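Local coordinates for protein glycerol dehydratase (PDB 1R9D) that probably dehydrates glycerol as a coenzyme B12-independent lyase of the glycyl radical enzyme family, related to pyruvate formate lyase, at residues V165-G170 / S524-C529; N275-G280 / P518-S523; G176-I181 / S253-K258; K203-V208 / N528-G533; R287-M292 / L342-Q347. All blocks are in the same frame, centred on the assembly; numbering follows the deposited sequence.

Contact 1. Residues V165-G170 / S524-C529; sequences VSVDYG and SMVDNC
The one direct hydrogen bond between 165-170 and 524-529 runs 3.0 Å from D168 N to M525 O, with the donor nearly along the C=O axis. The side chain of D168 continues outward from this bond. D168 CB rests 3.3 Å from M525 O, and CG stands anti to the backbone N (chi1 -160°), which carries the carboxylate past the M525 carbonyl toward D527. OD1 turns back on its own chain and accepts from the backbone N of K171, capping the start of helix 169-190. OD2 receives a hydrogen bond from a water, 3.1 Å from D168 OD2, and the same water donates to D527 OD2 at 2.8 Å. On the other flank of the backbone bond the contact is apolar. The CB atoms of V167 and M525 lie 3.9 Å apart, while V167 CG1 and V165 CG2 approach V526 CG2 more loosely. V167 CG2 sits over the centre of one face of the Y169 ring, joining the valine to the first turn of the helix. The two carboxylates stand close, with D168 OD2 4.5 Å from D527 OD2. A water giving one proton to each is well placed to ease their mutual repulsion, which could otherwise raise the pKa of one of them.

Contact 2. Residues N275-G280 / P518-S523; sequences NIESNG and PLPFLS
E277, in the last turn of helix 260-277, reaches straight across to the first turn of helix 520-524 with its carboxylate. A trans chi1 (176°) begins an extended chain that delivers the acid group to two consecutive backbone N-H groups. E277 OE1 uses its syn lone pair to accept from L522 N at 3.0 Å. E277 OE2 accepts from F521 N at 3.1 Å, also on the syn side but 16° out of the carboxylate plane. Two bonds thus fix the rotation of the buried group, and the N-terminal end of the helix would be expected to favour its negative charge. Carbon packs round the acid as well: P520 CD lies 3.3 Å from E277 OE2, and L519 CB is 3.7 Å from E277 CD. E277 OE1 lies at the edge of the F521 ring, near its plane, with carboxylate and ring planes 67° apart. S278, the next residue, leaves the helix and lays its CB 3.7 Å from L519 CD1. The contact therefore joins the C-terminal end of helix 260-277 to the N-terminal end of helix 520-524, with helix 47-61 against L519, P520 and F521, and helix 197-230 packing on P520.

Contact 3. Residues G176-I181 / S253-K258; sequences GFNGII and SGEGAK
G176 and G254 bring the two backbones together where helix 169-190 is kinked. The CA atoms of G176 and G256 are only 3.8 Å apart, and G176 CA makes a CA-H...O contact with G254 O at 3.5 Å. G176 has positive phi, which suits glycine, and its backbone packs directly on the loop. G254 O also accepts a hydrogen bond from N178 N at 2.8 Å, in the carbonyl plane and on a lone pair. The N178 side chain folds over this oxygen, with CG anti to its own carbonyl carbon (chi1 -70°); N178 ND2 comes within 3.0 Å of G254 O, but at an angle too poor for a bond. Beside it, F177 turns the edge of its ring to the loop, F177 CD1 standing 3.3 Å from S253 O in the ring plane. The outer part is looser: the side chain of exposed E255 comes no nearer to N178 ND2 than 4.1 Å, at E255 CG. A water links the segments, accepting from F177 N and donating to E255 O at 2.7 Å. The kink leaves backbone N-H groups without their usual helical acceptors, and the loop carbonyl and the water take them up. S253 O, by contrast, is buried without a polar partner and lies at the edge of the F177 ring.

Contact 4. Residues K203-V208 / N528-G533; sequences KFLNSV and NCIGKG
F204, on helix 197-230, points at the short helix 529-532 and at G533 just beyond it, and the end of the L205 side chain comes round to meet the same helix. The F204 ring carries much of the contact. With chi1 at 172° it swings away from its own backbone N and across toward the end of the short helix. There F204 CD2 lies 3.5 Å from G533 C, and F204 CE2 approaches C529 O at 3.6 Å; both partners meet the ring obliquely. I530 CA is near the ring plane, at its edge, 4.4 Å from F204 CE2, while F204 CZ reaches the CB of C529 at a similar distance. One face of the ring is covered from within its own helix by V208 CG2, 3.6 Å above the plane and offset toward the rim. L205 works differently. Its side chain meets that of I530 at about a right angle, with only one branch touching: L205 CD2 is 4.0 Å from I530 CG2 and 3.8 Å from I530 O. The contact between these segments is thus made by hydrocarbon against hydrocarbon and against backbone. G533 is the C-prime residue of a Schellman motif that ends the short helix, a position whose positive phi suits glycine. Around this pair, helix 47-61 packs on F204 through I48, and S523 of helix 520-524 touches both F204 and C529. Helix 169-190 also lies against L205 through Q187 and L188 and against I530 through E183.

Contact 5. Residues R287-M292 / L342-Q347; sequences RFDQYM and LIVGGQ
R287 and D289, at the start of helix 288-298, hold the glycine-containing segment G345-Q347 that follows strand 341-344. The guanidinium grips Q347 O end-on with two nitrogens, R287 NH1 at 3.1 Å and R287 NH2 at 3.0 Å, both from the same face of the carbonyl plane. R287 NH2 also donates to G345 O at 3.0 Å, from above that carbonyl's plane. D289 OD2 answers by accepting from G345 N at 2.9 Å in a nearly straight bond (174°). With chi1 at 67°, the CG of D289 is tucked in between the two backbone arms, which sets the carboxylate over V344. A water accepts a hydrogen bond from R287 NE and lies within 2.9 Å of both D289 OD1 and G345 O. Nearer the strand, F288 CB packs 3.6 Å from L342 CG. Further out, R287 NH1 forms a salt bridge with D427, and S359 OG bonds to D289 OD2; Q290 CG covers one face of the guanidinium. The helix and strand segments run at 76° to each other. The strand is the outermost within this chain of a mixed sheet, beside strand 375-380, and the contact places a helix start against that edge in the alpha/beta core of a pyruvate formate lyase-like fold.

Contacts 1 to 4 form one cluster, with centres 12 to 18 Å apart, and every pair touches. Contacts 1 and 3 share helix 169-190, while contacts 1, 2 and 4 all end on the run 518-533, where helices 520-524 and 529-532 follow each other and 1 and 4 have N528 and C529 in common. This run comes late and returns to helices 169-190, 197-230 and 260-277, which lie over 200 residues earlier. Contact 5 lies about 16 Å from contact 1, centre to centre, and meets it through Y291 against Y169 and G170; it joins helix 288-298 to strand 341-344 of the mixed sheet. Together they tie helices and sheet within the pyruvate formate lyase-like region.

Contact 1. Residues V165-G170 / S524-C529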
# COMPACT_ATOMS: atom_id res chain seq x y z
N VAL A 165 -2.51 23.86 3.95
CA VAL A 165 -3.94 23.64 3.85
C VAL A 165 -4.72 24.49 4.84
O VAL A 165 -4.21 24.87 5.89
CB VAL A 165 -4.22 22.13 4.13
CG1 VAL A 165 -3.70 21.78 5.53
CG2 VAL A 165 -5.70 21.82 4.03
N SER A 166 -5.95 24.82 4.47
CA SER A 166 -6.85 25.55 5.34
C SER A 166 -8.04 24.61 5.46
O SER A 166 -8.80 24.43 4.50
CB SER A 166 -7.29 26.88 4.72
OG SER A 166 -8.15 27.57 5.62
N VAL A 167 -8.19 23.97 6.62
CA VAL A 167 -9.28 23.03 6.83
C VAL A 167 -10.62 23.73 6.99
O VAL A 167 -10.69 24.96 7.02
CB VAL A 167 -9.03 22.14 8.07
CG1 VAL A 167 -7.70 21.42 7.93
CG2 VAL A 167 -9.05 22.98 9.34
N ASP A 168 -11.68 22.94 7.08
CA ASP A 168 -13.02 23.48 7.23
C ASP A 168 -13.26 23.88 8.69
O ASP A 168 -14.07 23.25 9.38
CB ASP A 168 -14.05 22.43 6.81
CG ASP A 168 -15.40 23.03 6.46
OD1 ASP A 168 -15.70 24.16 6.91
OD2 ASP A 168 -16.18 22.36 5.74
N TYR A 169 -12.56 24.92 9.15
CA TYR A 169 -12.71 25.38 10.53
C TYR A 169 -14.17 25.68 10.86
O TYR A 169 -14.65 25.35 11.94
CB TYR A 169 -11.88 26.65 10.78
CG TYR A 169 -10.38 26.48 10.72
CD1 TYR A 169 -9.67 26.74 9.55
CD2 TYR A 169 -9.65 26.10 11.86
CE1 TYR A 169 -8.28 26.63 9.50
CE2 TYR A 169 -8.26 25.98 11.82
CZ TYR A 169 -7.58 26.25 10.64
OH TYR A 169 -6.21 26.15 10.60
N GLY A 170 -14.86 26.32 9.92
CA GLY A 170 -16.25 26.68 10.12
C GLY A 170 -17.15 25.50 10.44
O GLY A 170 -18.06 25.62 11.26
N SER A 524 -10.27 14.37 8.04
CA SER A 524 -11.66 14.43 8.47
C SER A 524 -12.27 15.82 8.32
O SER A 524 -13.49 15.97 8.30
CB SER A 524 -11.78 13.97 9.93
OG SER A 524 -11.18 14.89 10.82
N MET A 525 -11.41 16.84 8.22
CA MET A 525 -11.89 18.21 8.10
C MET A 525 -11.79 18.82 6.70
O MET A 525 -11.86 20.04 6.55
CB MET A 525 -11.14 19.09 9.11
CG MET A 525 -11.35 18.65 10.55
SD MET A 525 -10.43 19.64 11.74
CE MET A 525 -8.81 19.00 11.50
N VAL A 526 -11.63 17.98 5.69
CA VAL A 526 -11.55 18.44 4.30
C VAL A 526 -12.51 17.60 3.46
O VAL A 526 -12.46 16.37 3.49
CB VAL A 526 -10.12 18.33 3.74
CG1 VAL A 526 -10.08 18.84 2.30
CG2 VAL A 526 -9.17 19.14 4.61
N ASP A 527 -13.37 18.27 2.71
CA ASP A 527 -14.40 17.61 1.91
C ASP A 527 -14.14 16.43 1.01
O ASP A 527 -13.15 16.34 0.29
CB ASP A 527 -15.19 18.65 1.14
CG ASP A 527 -16.34 19.21 1.94
OD1 ASP A 527 -17.06 20.10 1.44
OD2 ASP A 527 -16.53 18.73 3.09
N ASN A 528 -15.12 15.52 1.07
CA ASN A 528 -15.15 14.28 0.33
C ASN A 528 -14.30 13.20 0.99
O ASN A 528 -14.54 12.03 0.74
CB ASN A 528 -14.73 14.51 -1.12
CG ASN A 528 -15.62 15.52 -1.83
OD1 ASN A 528 -16.48 16.16 -1.21
ND2 ASN A 528 -15.42 15.67 -3.14
N CYS A 529 -13.35 13.56 1.85
CA CYS A 529 -12.54 12.52 2.49
C CYS A 529 -13.43 11.51 3.23
O CYS A 529 -13.33 10.31 2.99
CB CYS A 529 -11.51 13.12 3.46
SG CYS A 529 -10.07 13.85 2.61
O HOH W 1 -15.22 19.44 5.45

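Contact 2. Residues N275-G280 / P518-S523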
# COMPACT_ATOMS: atom_id res chain seq x y z
N ASN A 275 -1.20 20.61 14.18
CA ASN A 275 0.24 20.77 14.35
C ASN A 275 0.90 19.71 15.23
O ASN A 275 2.13 19.69 15.39
CB ASN A 275 0.53 22.17 14.90
CG ASN A 275 0.45 23.25 13.83
OD1 ASN A 275 1.42 23.52 13.13
ND2 ASN A 275 -0.73 23.86 13.69
N ILE A 276 0.09 18.83 15.82
CA ILE A 276 0.62 17.75 16.65
C ILE A 276 0.66 16.49 15.78
O ILE A 276 1.58 15.68 15.87
CB ILE A 276 -0.27 17.50 17.89
CG1 ILE A 276 -0.26 18.74 18.78
CG2 ILE A 276 0.23 16.28 18.66
CD1 ILE A 276 -1.10 18.62 20.04
N GLU A 277 -0.34 16.33 14.91
CA GLU A 277 -0.38 15.18 14.03
C GLU A 277 0.76 15.22 13.02
O GLU A 277 1.38 14.20 12.73
CB GLU A 277 -1.73 15.12 13.29
CG GLU A 277 -1.81 13.99 12.27
CD GLU A 277 -3.19 13.88 11.62
OE1 GLU A 277 -3.65 14.89 11.04
OE2 GLU A 277 -3.79 12.79 11.69
N SER A 278 1.03 16.40 12.48
CA SER A 278 2.09 16.55 11.48
C SER A 278 2.72 17.93 11.60
O SER A 278 2.10 18.86 12.11
CB SER A 278 1.51 16.37 10.07
OG SER A 278 2.49 16.65 9.08
N ASN A 279 3.95 18.07 11.11
CA ASN A 279 4.63 19.36 11.18
C ASN A 279 4.70 20.07 9.83
O ASN A 279 5.54 20.94 9.63
CB ASN A 279 6.04 19.21 11.78
CG ASN A 279 7.01 18.48 10.87
OD1 ASN A 279 6.61 17.79 9.94
ND2 ASN A 279 8.30 18.63 11.16
N GLY A 280 3.83 19.71 8.90
CA GLY A 280 3.84 20.43 7.64
C GLY A 280 3.45 21.84 8.04
O GLY A 280 2.60 22.01 8.92
N PRO A 518 -0.57 8.58 5.93
CA PRO A 518 -1.87 9.16 5.59
C PRO A 518 -2.37 9.76 6.90
O PRO A 518 -2.16 9.18 7.97
CB PRO A 518 -2.67 7.94 5.12
CG PRO A 518 -2.10 6.83 5.94
CD PRO A 518 -0.61 7.10 5.87
N LEU A 519 -3.02 10.92 6.84
CA LEU A 519 -3.47 11.60 8.06
C LEU A 519 -4.97 11.58 8.35
O LEU A 519 -5.75 12.29 7.70
CB LEU A 519 -2.98 13.05 8.04
CG LEU A 519 -1.47 13.24 7.82
CD1 LEU A 519 -1.13 14.71 7.99
CD2 LEU A 519 -0.67 12.40 8.80
N PRO A 520 -5.40 10.79 9.35
CA PRO A 520 -6.80 10.65 9.75
C PRO A 520 -7.46 11.93 10.26
O PRO A 520 -8.55 12.30 9.81
CB PRO A 520 -6.75 9.58 10.85
CG PRO A 520 -5.47 8.87 10.62
CD PRO A 520 -4.53 9.96 10.20
N PHE A 521 -6.81 12.61 11.20
CA PHE A 521 -7.39 13.82 11.77
C PHE A 521 -7.56 14.96 10.76
O PHE A 521 -8.66 15.49 10.59
CB PHE A 521 -6.55 14.30 12.96
CG PHE A 521 -7.14 15.48 13.69
CD1 PHE A 521 -6.58 16.75 13.57
CD2 PHE A 521 -8.28 15.32 14.48
CE1 PHE A 521 -7.15 17.85 14.22
CE2 PHE A 521 -8.86 16.41 15.13
CZ PHE A 521 -8.29 17.68 15.00
N LEU A 522 -6.47 15.32 10.09
CA LEU A 522 -6.53 16.40 9.11
C LEU A 522 -7.55 16.10 8.01
O LEU A 522 -8.35 16.96 7.63
CB LEU A 522 -5.15 16.59 8.47
CG LEU A 522 -5.03 17.76 7.50
CD1 LEU A 522 -5.10 19.07 8.28
CD2 LEU A 522 -3.73 17.68 6.72
N SER A 523 -7.54 14.87 7.51
CA SER A 523 -8.45 14.47 6.43
C SER A 523 -9.93 14.59 6.78
O SER A 523 -10.75 14.89 5.91
CB SER A 523 -8.15 13.04 5.99
OG SER A 523 -6.84 12.92 5.47

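Contact 3. Residues G176-I181 / S253-K258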
# COMPACT_ATOMS: atom_id res chain seq x y z
N GLY A 176 -18.62 20.55 16.17
CA GLY A 176 -17.71 20.01 17.16
C GLY A 176 -17.11 18.67 16.77
O GLY A 176 -17.50 18.08 15.75
N PHE A 177 -16.16 18.20 17.56
CA PHE A 177 -15.53 16.92 17.28
C PHE A 177 -16.56 15.79 17.32
O PHE A 177 -16.37 14.76 16.67
CB PHE A 177 -14.40 16.66 18.28
CG PHE A 177 -13.25 17.63 18.15
CD1 PHE A 177 -12.84 18.39 19.23
CD2 PHE A 177 -12.58 17.77 16.93
CE1 PHE A 177 -11.78 19.30 19.11
CE2 PHE A 177 -11.52 18.67 16.80
CZ PHE A 177 -11.12 19.43 17.89
N ASN A 178 -17.64 15.97 18.08
CA ASN A 178 -18.68 14.94 18.13
C ASN A 178 -19.39 14.86 16.78
O ASN A 178 -19.77 13.78 16.33
CB ASN A 178 -19.73 15.24 19.21
CG ASN A 178 -19.19 15.10 20.62
OD1 ASN A 178 -18.33 14.27 20.89
ND2 ASN A 178 -19.73 15.90 21.53
N GLY A 179 -19.56 16.02 16.15
CA GLY A 179 -20.24 16.08 14.86
C GLY A 179 -19.49 15.35 13.77
O GLY A 179 -20.09 14.72 12.90
N ILE A 180 -18.16 15.44 13.82
CA ILE A 180 -17.31 14.78 12.84
C ILE A 180 -17.39 13.27 13.07
O ILE A 180 -17.55 12.49 12.12
CB ILE A 180 -15.84 15.25 12.98
CG1 ILE A 180 -15.76 16.77 12.77
CG2 ILE A 180 -14.96 14.53 11.98
CD1 ILE A 180 -16.30 17.23 11.41
N ILE A 181 -17.28 12.87 14.33
CA ILE A 181 -17.36 11.46 14.68
C ILE A 181 -18.69 10.88 14.19
O ILE A 181 -18.73 9.80 13.61
CB ILE A 181 -17.27 11.26 16.22
CG1 ILE A 181 -15.88 11.66 16.70
CG2 ILE A 181 -17.55 9.79 16.57
CD1 ILE A 181 -15.70 11.59 18.21
N SER A 253 -14.99 20.43 24.21
CA SER A 253 -14.18 19.23 24.12
C SER A 253 -14.76 18.36 23.02
O SER A 253 -14.02 17.72 22.26
CB SER A 253 -14.18 18.48 25.46
OG SER A 253 -15.49 18.26 25.94
N GLY A 254 -16.09 18.35 22.91
CA GLY A 254 -16.74 17.56 21.88
C GLY A 254 -17.86 18.28 21.16
O GLY A 254 -18.18 17.97 20.02
N GLU A 255 -18.47 19.26 21.83
CA GLU A 255 -19.56 20.02 21.24
C GLU A 255 -19.05 21.20 20.41
O GLU A 255 -17.89 21.58 20.51
CB GLU A 255 -20.50 20.53 22.33
CG GLU A 255 -21.27 19.43 23.05
CD GLU A 255 -21.96 19.93 24.31
OE1 GLU A 255 -21.26 20.27 25.28
OE2 GLU A 255 -23.21 19.99 24.31
N GLY A 256 -19.93 21.76 19.60
CA GLY A 256 -19.57 22.90 18.79
C GLY A 256 -19.61 24.14 19.66
O GLY A 256 -20.02 24.07 20.82
N ALA A 257 -19.18 25.28 19.12
CA ALA A 257 -19.17 26.52 19.88
C ALA A 257 -20.51 27.26 19.80
O ALA A 257 -21.29 27.06 18.88
CB ALA A 257 -18.04 27.42 19.39
N LYS A 258 -20.76 28.11 20.79
CA LYS A 258 -21.99 28.89 20.84
C LYS A 258 -21.61 30.37 20.95
O LYS A 258 -21.98 31.19 20.11
CB LYS A 258 -22.83 28.48 22.05
CG LYS A 258 -24.08 29.32 22.28
CD LYS A 258 -25.19 29.00 21.29
CE LYS A 258 -26.47 29.73 21.67
NZ LYS A 258 -27.60 29.40 20.75
O HOH W 2 -15.71 20.14 19.74

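Contact 4. Residues K203-V208 / N528-G533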
# COMPACT_ATOMS: atom_id res chain seq x y z
N LYS A 203 -11.46 0.97 7.57
CA LYS A 203 -10.32 1.27 8.43
C LYS A 203 -10.08 2.77 8.50
O LYS A 203 -9.74 3.30 9.55
CB LYS A 203 -9.06 0.55 7.93
CG LYS A 203 -9.17 -0.97 7.96
CD LYS A 203 -9.76 -1.46 9.29
CE LYS A 203 -10.02 -2.96 9.26
NZ LYS A 203 -10.82 -3.43 10.43
N PHE A 204 -10.27 3.46 7.38
CA PHE A 204 -10.08 4.91 7.36
C PHE A 204 -11.11 5.61 8.24
O PHE A 204 -10.77 6.49 9.02
CB PHE A 204 -10.19 5.47 5.94
CG PHE A 204 -10.21 6.97 5.89
CD1 PHE A 204 -9.03 7.69 6.10
CD2 PHE A 204 -11.40 7.67 5.72
CE1 PHE A 204 -9.05 9.09 6.14
CE2 PHE A 204 -11.43 9.06 5.76
CZ PHE A 204 -10.25 9.77 5.97
N LEU A 205 -12.37 5.23 8.11
CA LEU A 205 -13.42 5.86 8.90
C LEU A 205 -13.24 5.61 10.39
O LEU A 205 -13.46 6.51 11.21
CB LEU A 205 -14.80 5.40 8.43
CG LEU A 205 -15.18 5.93 7.04
CD1 LEU A 205 -16.50 5.31 6.58
CD2 LEU A 205 -15.29 7.45 7.08
N ASN A 206 -12.82 4.40 10.76
CA ASN A 206 -12.60 4.11 12.17
C ASN A 206 -11.37 4.85 12.69
O ASN A 206 -11.27 5.13 13.89
CB ASN A 206 -12.46 2.61 12.40
CG ASN A 206 -13.81 1.93 12.51
OD1 ASN A 206 -14.62 2.28 13.38
ND2 ASN A 206 -14.07 0.97 11.64
N SER A 207 -10.44 5.18 11.79
CA SER A 207 -9.24 5.91 12.18
C SER A 207 -9.61 7.36 12.44
O SER A 207 -9.01 8.02 13.29
CB SER A 207 -8.18 5.82 11.08
OG SER A 207 -7.65 4.51 10.99
N VAL A 208 -10.58 7.86 11.69
CA VAL A 208 -11.05 9.23 11.88
C VAL A 208 -11.72 9.33 13.25
O VAL A 208 -11.55 10.31 13.98
CB VAL A 208 -12.09 9.63 10.81
CG1 VAL A 208 -12.81 10.91 11.22
CG2 VAL A 208 -11.40 9.82 9.46
N ASN A 528 -15.12 15.52 1.07
CA ASN A 528 -15.15 14.28 0.33
C ASN A 528 -14.30 13.20 0.99
O ASN A 528 -14.54 12.03 0.74
CB ASN A 528 -14.73 14.51 -1.12
CG ASN A 528 -15.62 15.52 -1.83
OD1 ASN A 528 -16.48 16.16 -1.21
ND2 ASN A 528 -15.42 15.67 -3.14
N CYS A 529 -13.35 13.56 1.85
CA CYS A 529 -12.54 12.52 2.49
C CYS A 529 -13.43 11.51 3.23
O CYS A 529 -13.33 10.31 2.99
CB CYS A 529 -11.51 13.12 3.46
SG CYS A 529 -10.07 13.85 2.61
N ILE A 530 -14.29 12.00 4.12
CA ILE A 530 -15.18 11.09 4.86
C ILE A 530 -16.15 10.43 3.88
O ILE A 530 -16.36 9.22 3.92
CB ILE A 530 -16.00 11.85 5.93
CG1 ILE A 530 -15.07 12.31 7.06
CG2 ILE A 530 -17.10 10.94 6.49
CD1 ILE A 530 -15.78 13.12 8.13
N GLY A 531 -16.73 11.23 2.99
CA GLY A 531 -17.67 10.71 2.01
C GLY A 531 -17.07 9.69 1.06
O GLY A 531 -17.75 8.74 0.66
N LYS A 532 -15.80 9.87 0.70
CA LYS A 532 -15.12 8.95 -0.21
C LYS A 532 -14.43 7.83 0.56
O LYS A 532 -14.02 6.83 -0.02
CB LYS A 532 -14.07 9.70 -1.03
CG LYS A 532 -14.61 10.81 -1.91
CD LYS A 532 -15.45 10.28 -3.05
CE LYS A 532 -15.91 11.41 -3.97
NZ LYS A 532 -16.73 10.91 -5.11
N GLY A 533 -14.31 8.01 1.88
CA GLY A 533 -13.66 7.01 2.70
C GLY A 533 -12.17 6.89 2.42
O GLY A 533 -11.61 5.81 2.51

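Contact 5. Residues R287-M292 / L342-Q347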
# COMPACT_ATOMS: atom_id res chain seq x y z
N ARG A 287 -9.87 32.57 5.72
CA ARG A 287 -10.92 33.56 5.97
C ARG A 287 -11.51 33.60 7.38
O ARG A 287 -12.72 33.45 7.57
CB ARG A 287 -12.05 33.40 4.95
CG ARG A 287 -11.56 33.36 3.50
CD ARG A 287 -12.70 33.62 2.53
NE ARG A 287 -13.03 35.04 2.41
CZ ARG A 287 -14.02 35.51 1.65
NH1 ARG A 287 -14.78 34.68 0.96
NH2 ARG A 287 -14.24 36.82 1.57
N PHE A 288 -10.64 33.84 8.35
CA PHE A 288 -11.00 33.92 9.77
C PHE A 288 -12.19 34.85 10.01
O PHE A 288 -13.10 34.53 10.78
CB PHE A 288 -9.78 34.42 10.54
CG PHE A 288 -9.93 34.40 12.04
CD1 PHE A 288 -9.73 33.22 12.76
CD2 PHE A 288 -10.21 35.57 12.74
CE1 PHE A 288 -9.79 33.22 14.16
CE2 PHE A 288 -10.28 35.58 14.13
CZ PHE A 288 -10.06 34.40 14.84
N ASP A 289 -12.19 36.01 9.36
CA ASP A 289 -13.26 36.97 9.54
C ASP A 289 -14.62 36.46 9.07
O ASP A 289 -15.66 36.86 9.60
CB ASP A 289 -12.92 38.30 8.84
CG ASP A 289 -12.87 38.18 7.32
OD1 ASP A 289 -12.57 37.09 6.80
OD2 ASP A 289 -13.10 39.21 6.65
N GLN A 290 -14.62 35.55 8.10
CA GLN A 290 -15.87 35.02 7.60
C GLN A 290 -16.51 33.95 8.48
O GLN A 290 -17.72 33.96 8.68
CB GLN A 290 -15.67 34.48 6.18
CG GLN A 290 -15.18 35.54 5.20
CD GLN A 290 -16.10 36.75 5.15
OE1 GLN A 290 -17.30 36.62 4.91
NE2 GLN A 290 -15.54 37.94 5.36
N TYR A 291 -15.71 33.02 9.02
CA TYR A 291 -16.31 31.99 9.87
C TYR A 291 -16.37 32.36 11.35
O TYR A 291 -17.09 31.72 12.12
CB TYR A 291 -15.61 30.63 9.68
CG TYR A 291 -14.10 30.58 9.88
CD1 TYR A 291 -13.54 30.64 11.15
CD2 TYR A 291 -13.25 30.43 8.78
CE1 TYR A 291 -12.15 30.55 11.33
CE2 TYR A 291 -11.86 30.35 8.95
CZ TYR A 291 -11.32 30.41 10.22
OH TYR A 291 -9.95 30.33 10.39
N MET A 292 -15.65 33.40 11.76
CA MET A 292 -15.68 33.81 13.17
C MET A 292 -16.72 34.90 13.43
O MET A 292 -17.23 35.01 14.55
CB MET A 292 -14.31 34.31 13.63
CG MET A 292 -13.23 33.24 13.70
SD MET A 292 -13.63 31.86 14.80
CE MET A 292 -13.21 32.57 16.42
N LEU A 342 -3.61 34.24 7.33
CA LEU A 342 -4.97 34.56 7.76
C LEU A 342 -5.37 35.77 6.92
O LEU A 342 -4.68 36.78 6.93
CB LEU A 342 -4.99 34.89 9.26
CG LEU A 342 -6.35 35.13 9.92
CD1 LEU A 342 -6.24 34.87 11.43
CD2 LEU A 342 -6.82 36.56 9.65
N ILE A 343 -6.47 35.66 6.19
CA ILE A 343 -6.90 36.74 5.30
C ILE A 343 -8.28 37.30 5.66
O ILE A 343 -9.14 36.59 6.16
CB ILE A 343 -6.89 36.22 3.83
CG1 ILE A 343 -6.98 37.38 2.84
CG2 ILE A 343 -8.05 35.26 3.62
CD1 ILE A 343 -6.44 37.01 1.47
N VAL A 344 -8.47 38.59 5.41
CA VAL A 344 -9.76 39.21 5.69
C VAL A 344 -10.23 40.06 4.51
O VAL A 344 -9.43 40.47 3.66
CB VAL A 344 -9.73 40.08 6.98
CG1 VAL A 344 -9.36 39.20 8.17
CG2 VAL A 344 -8.77 41.25 6.84
N GLY A 345 -11.53 40.31 4.46
CA GLY A 345 -12.10 41.10 3.38
C GLY A 345 -12.39 40.26 2.15
O GLY A 345 -12.27 39.03 2.19
N GLY A 346 -12.75 40.92 1.06
CA GLY A 346 -13.04 40.19 -0.17
C GLY A 346 -14.54 40.10 -0.42
O GLY A 346 -15.32 40.81 0.20
N GLN A 347 -14.94 39.21 -1.32
CA GLN A 347 -16.35 39.05 -1.64
C GLN A 347 -16.84 37.67 -1.22
O GLN A 347 -16.04 36.80 -0.88
CB GLN A 347 -16.57 39.27 -3.15
CG GLN A 347 -15.71 38.40 -4.05
CD GLN A 347 -15.73 38.86 -5.51
OE1 GLN A 347 -16.75 38.77 -6.19
NE2 GLN A 347 -14.60 39.36 -5.99
O HOH W 3 -11.67 36.90 4.08